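Local coordinates for beta-lactamase-related domain-containing protein (Bacteroides dorei DSM 17855, PDB 5TGF) that is of unknown function but is probably a serine hydrolase with the beta-lactamase fold, related to penicillin-recognising enzymes, and can bind calcium, at residues A[107-118]-A[131-142]; A[236-247]-A[262-271]. One frame throughout, in Å; residues are numbered along the deposited sequence. Where two conformers were deposited one is given.

Contact 1. Residues A[107-118]-A[131-142]; sequences TSGVRPYLPAPR and EILSLDTVFTPG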
loop_
_atom_site.group_PDB
_atom_site.type_symbol
_atom_site.label_atom_id
_atom_site.label_comp_id
_atom_site.label_asym_id
_atom_site.label_seq_id
_atom_site.Cartn_x
_atom_site.Cartn_y
_atom_site.Cartn_z
ATOM N N THR A 107 -11.860 2.003 -7.282
ATOM C CA THR A 107 -12.982 2.629 -7.982
ATOM C C THR A 107 -13.554 1.691 -9.065
ATOM O O THR A 107 -14.339 2.129 -9.888
ATOM C CB THR A 107 -12.642 3.991 -8.590
ATOM O OG1 THR A 107 -11.530 3.876 -9.492
ATOM C CG2 THR A 107 -12.304 4.985 -7.511
ATOM N N SER A 108 -13.254 0.398 -8.981
ATOM C CA SER A 108 -13.677 -0.561 -10.007
ATOM C C SER A 108 -15.134 -1.020 -9.884
ATOM O O SER A 108 -15.730 -1.443 -10.890
ATOM C CB SER A 108 -12.777 -1.782 -9.998
ATOM O OG SER A 108 -12.958 -2.576 -8.835
ATOM N N GLY A 109 -15.659 -1.013 -8.655
ATOM C CA GLY A 109 -16.931 -1.650 -8.321
ATOM C C GLY A 109 -16.909 -3.148 -8.155
ATOM O O GLY A 109 -17.971 -3.768 -8.000
ATOM N N VAL A 110 -15.721 -3.754 -8.177
ATOM C CA VAL A 110 -15.590 -5.164 -7.844
ATOM C C VAL A 110 -15.873 -5.350 -6.339
ATOM O O VAL A 110 -15.545 -4.495 -5.518
ATOM C CB VAL A 110 -14.208 -5.698 -8.230
ATOM C CG1 VAL A 110 -14.004 -7.134 -7.747
ATOM C CG2 VAL A 110 -14.026 -5.604 -9.733
ATOM N N ARG A 111 -16.526 -6.450 -5.987
ATOM C CA ARG A 111 -16.848 -6.695 -4.576
ATOM C C ARG A 111 -15.531 -6.617 -3.741
ATOM O O ARG A 111 -14.515 -7.131 -4.204
ATOM C CB ARG A 111 -17.462 -8.083 -4.462
ATOM C CG ARG A 111 -18.173 -8.346 -3.166
ATOM C CD ARG A 111 -18.523 -9.818 -3.043
ATOM N NE ARG A 111 -18.901 -10.090 -1.669
ATOM C CZ ARG A 111 -20.147 -10.104 -1.223
ATOM N NH1 ARG A 111 -21.148 -9.970 -2.072
ATOM N NH2 ARG A 111 -20.388 -10.283 0.072
ATOM N N PRO A 112 -15.551 -6.001 -2.547
ATOM C CA PRO A 112 -14.319 -5.917 -1.758
ATOM C C PRO A 112 -13.633 -7.242 -1.402
ATOM O O PRO A 112 -12.410 -7.337 -1.520
ATOM C CB PRO A 112 -14.764 -5.204 -0.481
ATOM C CG PRO A 112 -15.917 -4.334 -0.927
ATOM C CD PRO A 112 -16.629 -5.207 -1.935
ATOM N N TYR A 113 -14.400 -8.191 -0.879
ATOM C CA TYR A 113 -13.883 -9.496 -0.435
ATOM C C TYR A 113 -14.856 -10.605 -0.833
ATOM O O TYR A 113 -16.012 -10.327 -1.190
ATOM C CB TYR A 113 -13.626 -9.492 1.078
ATOM C CG TYR A 113 -12.631 -8.427 1.456
ATOM C CD1 TYR A 113 -11.254 -8.600 1.188
ATOM C CD2 TYR A 113 -13.056 -7.198 1.926
ATOM C CE1 TYR A 113 -10.348 -7.596 1.460
ATOM C CE2 TYR A 113 -12.161 -6.172 2.166
ATOM C CZ TYR A 113 -10.802 -6.365 1.926
ATOM O OH TYR A 113 -9.907 -5.327 2.140
ATOM N N LEU A 114 -14.388 -11.850 -0.850
ATOM C CA LEU A 114 -15.303 -12.962 -1.210
ATOM C C LEU A 114 -16.499 -12.989 -0.205
ATOM O O LEU A 114 -16.329 -12.592 0.931
ATOM C CB LEU A 114 -14.572 -14.301 -1.213
ATOM C CG LEU A 114 -13.457 -14.506 -2.250
ATOM C CD1 LEU A 114 -12.948 -15.934 -2.099
ATOM C CD2 LEU A 114 -13.885 -14.252 -3.675
ATOM N N PRO A 115 -17.689 -13.461 -0.637
ATOM C CA PRO A 115 -18.814 -13.621 0.282
ATOM C C PRO A 115 -18.548 -14.659 1.388
ATOM O O PRO A 115 -17.953 -15.733 1.160
ATOM C CB PRO A 115 -19.951 -14.093 -0.602
ATOM C CG PRO A 115 -19.475 -14.070 -2.003
ATOM C CD PRO A 115 -17.974 -14.056 -1.949
ATOM N N ALA A 116 -18.950 -14.303 2.582
ATOM C CA ALA A 116 -18.734 -15.150 3.744
ATOM C C ALA A 116 -19.448 -16.507 3.555
ATOM O O ALA A 116 -20.473 -16.586 2.880
ATOM C CB ALA A 116 -19.218 -14.427 4.998
ATOM N N PRO A 117 -18.824 -17.604 4.008
ATOM C CA PRO A 117 -17.642 -17.642 4.848
ATOM C C PRO A 117 -16.336 -17.821 4.066
ATOM O O PRO A 117 -15.293 -18.074 4.688
ATOM C CB PRO A 117 -17.893 -18.878 5.720
ATOM C CG PRO A 117 -18.641 -19.808 4.828
ATOM C CD PRO A 117 -19.484 -18.928 3.931
ATOM N N ARG A 118 -16.388 -17.690 2.747
ATOM C CA ARG A 118 -15.218 -17.884 1.879
ATOM C C ARG A 118 -14.190 -16.752 2.140
ATOM O O ARG A 118 -14.567 -15.615 2.476
ATOM C CB ARG A 118 -15.617 -17.898 0.401
ATOM C CG ARG A 118 -16.071 -19.254 -0.178
ATOM C CD ARG A 118 -14.896 -20.198 -0.585
ATOM N NE ARG A 118 -13.867 -19.627 -1.490
ATOM C CZ ARG A 118 -12.530 -19.647 -1.291
ATOM N NH1 ARG A 118 -11.986 -20.219 -0.223
ATOM N NH2 ARG A 118 -11.702 -19.089 -2.175
ATOM N N GLU A 131 -12.557 -17.314 -9.595
ATOM C CA GLU A 131 -13.608 -17.152 -8.582
ATOM C C GLU A 131 -14.182 -15.727 -8.566
ATOM O O GLU A 131 -15.402 -15.545 -8.468
ATOM C CB GLU A 131 -13.124 -17.527 -7.204
ATOM C CG GLU A 131 -14.221 -17.350 -6.152
ATOM C CD GLU A 131 -14.050 -18.219 -4.930
ATOM O OE1 GLU A 131 -12.945 -18.804 -4.763
ATOM O OE2 GLU A 131 -15.009 -18.300 -4.122
ATOM N N ILE A 132 -13.325 -14.719 -8.726
ATOM C CA ILE A 132 -13.806 -13.341 -8.727
ATOM C C ILE A 132 -14.721 -13.075 -9.946
ATOM O O ILE A 132 -15.680 -12.307 -9.855
ATOM C CB ILE A 132 -12.636 -12.345 -8.664
ATOM C CG1 ILE A 132 -11.882 -12.521 -7.343
ATOM C CG2 ILE A 132 -13.129 -10.898 -8.871
ATOM C CD1 ILE A 132 -10.459 -12.002 -7.418
ATOM N N LEU A 133 -14.445 -13.748 -11.053
ATOM C CA LEU A 133 -15.207 -13.552 -12.294
ATOM C C LEU A 133 -16.695 -13.859 -12.087
ATOM O O LEU A 133 -17.528 -13.214 -12.681
ATOM C CB LEU A 133 -14.630 -14.408 -13.427
ATOM C CG LEU A 133 -15.418 -14.469 -14.751
ATOM C CD1 LEU A 133 -15.576 -13.092 -15.364
ATOM C CD2 LEU A 133 -14.741 -15.409 -15.717
ATOM N N SER A 134 -17.015 -14.802 -11.205
ATOM C CA SER A 134 -18.402 -15.210 -10.936
ATOM C C SER A 134 -19.225 -14.186 -10.147
ATOM O O SER A 134 -20.429 -14.295 -10.104
ATOM C CB SER A 134 -18.419 -16.562 -10.194
ATOM O OG SER A 134 -17.984 -16.397 -8.839
ATOM N N LEU A 135 -18.591 -13.184 -9.542
ATOM C CA LEU A 135 -19.264 -12.285 -8.603
ATOM C C LEU A 135 -19.836 -11.060 -9.312
ATOM O O LEU A 135 -19.171 -10.406 -10.104
ATOM C CB LEU A 135 -18.297 -11.812 -7.497
ATOM C CG LEU A 135 -17.682 -12.901 -6.601
ATOM C CD1 LEU A 135 -16.607 -12.300 -5.697
ATOM C CD2 LEU A 135 -18.739 -13.666 -5.803
ATOM N N ASP A 136 -21.060 -10.712 -8.954
ATOM C CA ASP A 136 -21.661 -9.457 -9.376
ATOM C C ASP A 136 -20.850 -8.265 -8.864
ATOM O O ASP A 136 -20.230 -8.299 -7.760
ATOM C CB ASP A 136 -23.072 -9.306 -8.785
ATOM C CG ASP A 136 -24.060 -10.331 -9.314
ATOM O OD1 ASP A 136 -23.916 -10.804 -10.468
ATOM O OD2 ASP A 136 -25.027 -10.615 -8.568
ATOM N N THR A 137 -20.888 -7.206 -9.655
ATOM C CA THR A 137 -20.309 -5.945 -9.251
ATOM C C THR A 137 -21.234 -5.221 -8.288
ATOM O O THR A 137 -22.380 -5.586 -8.131
ATOM C CB THR A 137 -20.013 -5.047 -10.456
ATOM O OG1 THR A 137 -21.203 -4.846 -11.228
ATOM C CG2 THR A 137 -18.928 -5.668 -11.310
ATOM N N VAL A 138 -20.713 -4.207 -7.617
ATOM C CA VAL A 138 -21.529 -3.488 -6.641
ATOM C C VAL A 138 -21.898 -2.088 -7.127
ATOM O O VAL A 138 -22.835 -1.505 -6.622
ATOM C CB VAL A 138 -20.870 -3.483 -5.248
ATOM C CG1 VAL A 138 -20.939 -4.892 -4.643
ATOM C CG2 VAL A 138 -19.435 -2.971 -5.326
ATOM N N PHE A 139 -21.217 -1.603 -8.162
ATOM C CA PHE A 139 -21.518 -0.318 -8.812
ATOM C C PHE A 139 -20.707 -0.173 -10.079
ATOM O O PHE A 139 -19.751 -0.927 -10.330
ATOM C CB PHE A 139 -21.293 0.927 -7.905
ATOM C CG PHE A 139 -19.908 1.017 -7.299
ATOM C CD1 PHE A 139 -18.842 1.511 -8.036
ATOM C CD2 PHE A 139 -19.677 0.581 -5.993
ATOM C CE1 PHE A 139 -17.557 1.572 -7.492
ATOM C CE2 PHE A 139 -18.409 0.702 -5.406
ATOM C CZ PHE A 139 -17.340 1.173 -6.173
ATOM N N THR A 140 -21.112 0.805 -10.884
ATOM C CA THR A 140 -20.472 1.097 -12.163
ATOM C C THR A 140 -19.085 1.661 -11.959
ATOM O O THR A 140 -18.920 2.571 -11.135
ATOM C CB THR A 140 -21.316 2.121 -12.955
ATOM O OG1 THR A 140 -22.599 1.552 -13.214
ATOM C CG2 THR A 140 -20.666 2.483 -14.272
ATOM N N PRO A 141 -18.088 1.169 -12.723
ATOM C CA PRO A 141 -16.718 1.644 -12.546
ATOM C C PRO A 141 -16.549 3.150 -12.672
ATOM O O PRO A 141 -17.178 3.815 -13.507
ATOM C CB PRO A 141 -15.932 0.927 -13.656
ATOM C CG PRO A 141 -16.768 -0.218 -14.081
ATOM C CD PRO A 141 -18.184 0.176 -13.816
ATOM N N GLY A 142 -15.727 3.698 -11.795
ATOM C CA GLY A 142 -15.476 5.100 -11.749
ATOM C C GLY A 142 -16.485 5.938 -11.003
ATOM O O GLY A 142 -16.313 7.140 -10.951
HETATM O O HOH W 1 -18.035 -2.515 -11.758
HETATM O O HOH W 2 -17.498 -8.160 -8.081
HETATM O O HOH W 3 -21.098 -9.203 -5.103
#
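Arg118 and Glu131 come from opposite directions and meet side-on: Arg118 NE gives a nearly straight bond to the syn lone pair of Glu131 OE2 (3.2 Å), and Arg118 NH2 bonds Glu131 OE1 at 2.9 Å. The two planes lie 24° apart, and NH2 meets OE1 on the syn side, tilted from the carboxylate plane. Glu131 stretches out to the bridge, Arg118 bends at chi2 and chi3 to reach it, and Tyr122 OH also holds Glu131 OE1. Beside this salt bridge, Leu114 crosses Leu135 at about a right angle, with Leu114 CD2 3.9 Å from Leu135 CD1. The other methyl of Leu135 meets the Pro115 ring. Arg111 runs extended across Leu135; its NE bonds Tyr113 O in the guanidinium plane, and a water links its NH1 to Asp136 O. Farther along, the Phe139 ring covers Gly109 with one face, Gly109 CA lying 3.6 Å from the ring centroid in a CH-pi contact. Chi1 of 54° sets Phe139 CG between its backbone N and carbonyl carbon, turning the ring back over the glycine. Here the chains run in opposite directions, joined by Val138 N to Gly109 O (2.8 Å) and Gly142 N to Thr107 O (2.8 Å). This pairing of the loops around helix 125-133, packed on helix 150-163, is consistent with the helical region of the serine beta-lactamase fold.

Contact 2. Residues A[236-247]-A[262-271]; sequences TMQADQVRNAVV and TSIYGLGEWR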
loop_
_atom_site.group_PDB
_atom_site.type_symbol
_atom_site.label_atom_id
_atom_site.label_comp_id
_atom_site.label_asym_id
_atom_site.label_seq_id
_atom_site.Cartn_x
_atom_site.Cartn_y
_atom_site.Cartn_z
ATOM N N THR A 236 2.325 8.907 -11.840
ATOM C CA THR A 236 0.974 8.370 -12.077
ATOM C C THR A 236 0.470 7.604 -10.832
ATOM O O THR A 236 -0.695 7.732 -10.475
ATOM C CB THR A 236 0.947 7.458 -13.316
ATOM O OG1 THR A 236 1.208 8.268 -14.487
ATOM C CG2 THR A 236 -0.416 6.765 -13.481
HETATM N N MSE A 237 1.357 6.871 -10.157
HETATM C CA MSE A 237 0.976 6.167 -8.934
HETATM C C MSE A 237 0.510 7.131 -7.852
HETATM O O MSE A 237 -0.268 6.752 -6.961
HETATM C CB MSE A 237 2.160 5.326 -8.420
HETATM C CG MSE A 237 2.495 4.068 -9.253
HETATM SE SE MSE A 237 4.255 3.384 -8.658
HETATM C CE MSE A 237 3.717 2.752 -6.848
ATOM N N GLN A 238 1.087 8.324 -7.847
ATOM C CA GLN A 238 0.806 9.375 -6.846
ATOM C C GLN A 238 -0.276 10.367 -7.244
ATOM O O GLN A 238 -0.638 11.235 -6.435
ATOM C CB GLN A 238 2.118 10.100 -6.503
ATOM C CG GLN A 238 3.147 9.176 -5.894
ATOM C CD GLN A 238 4.469 9.849 -5.553
ATOM O OE1 GLN A 238 4.610 11.075 -5.661
ATOM N NE2 GLN A 238 5.409 9.066 -5.037
ATOM N N ALA A 239 -0.785 10.265 -8.470
ATOM C CA ALA A 239 -1.810 11.189 -8.971
ATOM C C ALA A 239 -3.191 10.809 -8.447
ATOM O O ALA A 239 -3.414 9.702 -8.005
ATOM C CB ALA A 239 -1.854 11.178 -10.508
ATOM N N ASP A 240 -4.127 11.724 -8.617
ATOM C CA ASP A 240 -5.527 11.482 -8.340
ATOM C C ASP A 240 -6.055 10.375 -9.247
ATOM O O ASP A 240 -6.203 10.586 -10.431
ATOM C CB ASP A 240 -6.319 12.778 -8.613
ATOM C CG ASP A 240 -7.811 12.634 -8.355
ATOM O OD1 ASP A 240 -8.273 11.608 -7.818
ATOM O OD2 ASP A 240 -8.530 13.596 -8.610
ATOM N N GLN A 241 -6.343 9.209 -8.685
ATOM C CA GLN A 241 -6.983 8.146 -9.444
ATOM C C GLN A 241 -8.436 7.913 -9.034
ATOM O O GLN A 241 -9.103 7.012 -9.542
ATOM C CB GLN A 241 -6.151 6.853 -9.354
ATOM C CG GLN A 241 -4.716 6.992 -9.816
ATOM C CD GLN A 241 -4.591 7.275 -11.313
ATOM O OE1 GLN A 241 -5.566 7.188 -12.039
ATOM N NE2 GLN A 241 -3.378 7.587 -11.779
ATOM N N VAL A 242 -8.934 8.710 -8.103
ATOM C CA VAL A 242 -10.329 8.607 -7.673
ATOM C C VAL A 242 -11.194 9.393 -8.663
ATOM O O VAL A 242 -12.236 8.928 -9.094
ATOM C CB VAL A 242 -10.502 9.141 -6.234
ATOM C CG1 VAL A 242 -11.964 9.132 -5.850
ATOM C CG2 VAL A 242 -9.718 8.263 -5.254
ATOM N N ARG A 243 -10.723 10.578 -9.022
ATOM C CA ARG A 243 -11.348 11.429 -10.030
ATOM C C ARG A 243 -12.769 11.849 -9.688
ATOM O O ARG A 243 -12.951 12.533 -8.692
ATOM C CB ARG A 243 -11.155 10.790 -11.375
ATOM C CG ARG A 243 -9.659 10.643 -11.573
ATOM C CD ARG A 243 -9.317 10.288 -12.956
ATOM N NE ARG A 243 -7.970 9.750 -13.091
ATOM C CZ ARG A 243 -7.520 9.359 -14.273
ATOM N NH1 ARG A 243 -8.283 9.566 -15.336
ATOM N NH2 ARG A 243 -6.336 8.812 -14.415
ATOM N N ASN A 244 -13.770 11.457 -10.464
ATOM C CA ASN A 244 -15.147 11.892 -10.170
ATOM C C ASN A 244 -15.925 10.877 -9.359
ATOM O O ASN A 244 -17.125 11.042 -9.145
ATOM C CB ASN A 244 -15.912 12.183 -11.461
ATOM C CG ASN A 244 -15.288 13.297 -12.257
ATOM O OD1 ASN A 244 -15.057 14.391 -11.745
ATOM N ND2 ASN A 244 -14.991 13.022 -13.518
ATOM N N ALA A 245 -15.273 9.797 -8.924
ATOM C CA ALA A 245 -15.966 8.808 -8.133
ATOM C C ALA A 245 -16.463 9.446 -6.829
ATOM O O ALA A 245 -15.760 10.271 -6.232
ATOM C CB ALA A 245 -15.042 7.616 -7.847
ATOM N N VAL A 246 -17.648 9.043 -6.385
ATOM C CA VAL A 246 -18.245 9.548 -5.148
ATOM C C VAL A 246 -17.521 8.948 -3.962
ATOM O O VAL A 246 -17.400 7.710 -3.862
ATOM C CB VAL A 246 -19.757 9.251 -5.048
ATOM C CG1 VAL A 246 -20.293 9.615 -3.645
ATOM C CG2 VAL A 246 -20.517 9.995 -6.165
ATOM N N VAL A 247 -17.025 9.824 -3.084
ATOM C CA VAL A 247 -16.364 9.411 -1.860
ATOM C C VAL A 247 -17.356 9.604 -0.723
ATOM O O VAL A 247 -17.766 10.729 -0.436
ATOM C CB VAL A 247 -15.113 10.259 -1.585
ATOM C CG1 VAL A 247 -14.481 9.877 -0.241
ATOM C CG2 VAL A 247 -14.098 10.092 -2.726
ATOM N N THR A 262 -11.418 15.036 -2.240
ATOM C CA THR A 262 -11.996 13.784 -2.752
ATOM C C THR A 262 -10.918 12.919 -3.399
ATOM O O THR A 262 -11.148 11.728 -3.589
ATOM C CB THR A 262 -13.117 14.041 -3.815
ATOM O OG1 THR A 262 -12.560 14.730 -4.922
ATOM C CG2 THR A 262 -14.205 14.839 -3.254
ATOM N N SER A 263 -9.754 13.509 -3.726
ATOM C CA SER A 263 -8.676 12.826 -4.437
ATOM C C SER A 263 -7.814 12.012 -3.451
ATOM O O SER A 263 -6.585 12.166 -3.374
ATOM C CB SER A 263 -7.815 13.843 -5.182
ATOM O OG SER A 263 -7.230 14.781 -4.302
ATOM N N ILE A 264 -8.470 11.102 -2.738
ATOM C CA ILE A 264 -7.836 10.442 -1.569
ATOM C C ILE A 264 -6.928 9.256 -1.904
ATOM O O ILE A 264 -6.253 8.718 -1.006
ATOM C CB ILE A 264 -8.889 9.995 -0.535
ATOM C CG1 ILE A 264 -9.864 8.981 -1.164
ATOM C CG2 ILE A 264 -9.566 11.248 0.036
ATOM C CD1 ILE A 264 -10.948 8.489 -0.237
ATOM N N TYR A 265 -6.877 8.844 -3.167
ATOM C CA TYR A 265 -6.123 7.619 -3.491
ATOM C C TYR A 265 -5.498 7.719 -4.863
ATOM O O TYR A 265 -6.097 8.274 -5.789
ATOM C CB TYR A 265 -7.047 6.381 -3.397
ATOM C CG TYR A 265 -6.391 5.104 -2.948
ATOM C CD1 TYR A 265 -6.209 4.818 -1.603
ATOM C CD2 TYR A 265 -5.928 4.164 -3.886
ATOM C CE1 TYR A 265 -5.630 3.632 -1.189
ATOM C CE2 TYR A 265 -5.330 2.981 -3.473
ATOM C CZ TYR A 265 -5.182 2.720 -2.127
ATOM O OH TYR A 265 -4.621 1.508 -1.716
ATOM N N GLY A 266 -4.313 7.131 -4.986
ATOM C CA GLY A 266 -3.616 6.962 -6.236
ATOM C C GLY A 266 -3.702 5.530 -6.706
ATOM O O GLY A 266 -4.819 4.985 -6.819
ATOM N N LEU A 267 -2.558 4.938 -7.060
ATOM C CA LEU A 267 -2.468 3.503 -7.360
ATOM C C LEU A 267 -1.869 2.761 -6.183
ATOM O O LEU A 267 -0.690 2.946 -5.826
ATOM C CB LEU A 267 -1.620 3.253 -8.606
ATOM C CG LEU A 267 -2.051 4.038 -9.851
ATOM C CD1 LEU A 267 -1.060 3.802 -10.990
ATOM C CD2 LEU A 267 -3.434 3.629 -10.318
ATOM N N GLY A 268 -2.712 2.050 -5.452
ATOM C CA GLY A 268 -2.274 1.328 -4.244
ATOM C C GLY A 268 -1.697 2.159 -3.099
ATOM O O GLY A 268 -0.905 1.657 -2.343
ATOM N N GLU A 269 -2.086 3.425 -2.992
ATOM C CA GLU A 269 -1.550 4.320 -1.996
ATOM C C GLU A 269 -2.530 5.469 -1.740
ATOM O O GLU A 269 -3.227 5.949 -2.685
ATOM C CB GLU A 269 -0.197 4.870 -2.447
ATOM C CG GLU A 269 -0.227 5.667 -3.758
ATOM C CD GLU A 269 1.088 5.541 -4.551
ATOM O OE1 GLU A 269 1.919 6.486 -4.535
ATOM O OE2 GLU A 269 1.341 4.440 -5.138
ATOM N N TRP A 270 -2.583 5.912 -0.487
ATOM C CA TRP A 270 -3.420 7.041 -0.089
ATOM C C TRP A 270 -2.690 8.351 -0.314
ATOM O O TRP A 270 -1.480 8.498 0.008
ATOM C CB TRP A 270 -3.810 6.965 1.412
ATOM C CG TRP A 270 -4.622 5.753 1.813
ATOM C CD1 TRP A 270 -4.144 4.540 2.261
ATOM C CD2 TRP A 270 -6.042 5.651 1.854
ATOM N NE1 TRP A 270 -5.183 3.682 2.486
ATOM C CE2 TRP A 270 -6.358 4.342 2.251
ATOM C CE3 TRP A 270 -7.091 6.517 1.480
ATOM C CZ2 TRP A 270 -7.669 3.881 2.327
ATOM C CZ3 TRP A 270 -8.410 6.054 1.594
ATOM C CH2 TRP A 270 -8.684 4.769 2.006
ATOM N N ARG A 271 -3.437 9.307 -0.843
ATOM C CA ARG A 271 -3.053 10.702 -0.918
ATOM C C ARG A 271 -3.523 11.445 0.327
ATOM O O ARG A 271 -4.653 11.892 0.405
ATOM C CB ARG A 271 -3.615 11.306 -2.205
ATOM C CG ARG A 271 -3.057 10.651 -3.476
ATOM C CD ARG A 271 -3.720 11.083 -4.788
ATOM N NE ARG A 271 -4.264 12.448 -4.784
ATOM C CZ ARG A 271 -3.775 13.513 -5.407
ATOM N NH1 ARG A 271 -2.618 13.503 -6.052
ATOM N NH2 ARG A 271 -4.442 14.630 -5.313
HETATM O O HOH W 4 4.429 6.049 -5.471
HETATM O O HOH W 5 -10.988 13.669 -7.287
HETATM O O HOH W 6 -14.485 12.558 -6.433
#
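Thr236 CG2 touches Leu267 CD1 (3.9 Å) where helix 231-238 nears its end. The next residue, selenomethionine Met237, accepts Leu267 N at its carbonyl O (2.9 Å), and its side chain crosses those of Leu267 and Glu269 at about right angles. With CG tucked between its own N and C (chi1 60°) and the chain bent at chi2, Glu269 brings its carboxylate up to Met237 O without a bond between the oxygens. A water joins Glu269 OE1 to Gln238 NE2, while Gln238 OE1 is held by Lys298. Gln238 O takes Arg271 NH1 on a lone pair, in both the carbonyl and the guanidinium plane (3.0 Å). Arg271 also grips Ser263 side-on, through NE to its O (2.7 Å) and NH2 to its OG; with Gly279 O also bound by NH2, bonds from NE, NH1 and NH2 fix how the guanidinium is turned. Ala239 O and Met237 O both receive CA-H contacts from Gly266, whose bare CA allows this close approach. Asp240 lays its backbone N over one face of the Arg271 guanidinium and its CG against Ser263 CB (3.4 Å); its OD1 accepts Val242 N, an Asx turn, and Arg243 N, which widens it to an Asx motif, both from the same face of the carboxylate. Gln241 N bonds Tyr265 O (3.1 Å), and Gln241 NE2 turns back to Thr236 O. Val242 CG2 packs on Tyr265 CB, and beyond the type II' turn 242-245 Val247 CG1 meets Ile264 CD1 tip to tip (3.8 Å). The arrangement binds a helix C-terminal loop to the loop entering edge strand 270-274, beside Lys61 of a putative SxxK motif, which Tyr265 touches, a placing consistent with the active-site neighbourhood of the serine beta-lactamase fold.

Overall arrangement
From the N terminus the chain passes through strands 28-35 and 38-46 and helix 60-74 before reaching contact 1, which closes a short loop around helix 125-133 between residues 107-118 and 131-142. Helices 150-163, 167-179 and 207-218 follow, and contact 2 then closes a second loop, around helix 252-257. The two are in series, neither nested nor crossed, their centres about 19 Å apart. They still touch: Ala245 CB packs against Gly142 O and Thr107 CG2. Contact 1 belongs to the helical part, while contact 2 ties helix 231-238 to edge strand 270-274 of the six-stranded antiparallel sheet, and the packing between their loops brings the two parts side by side.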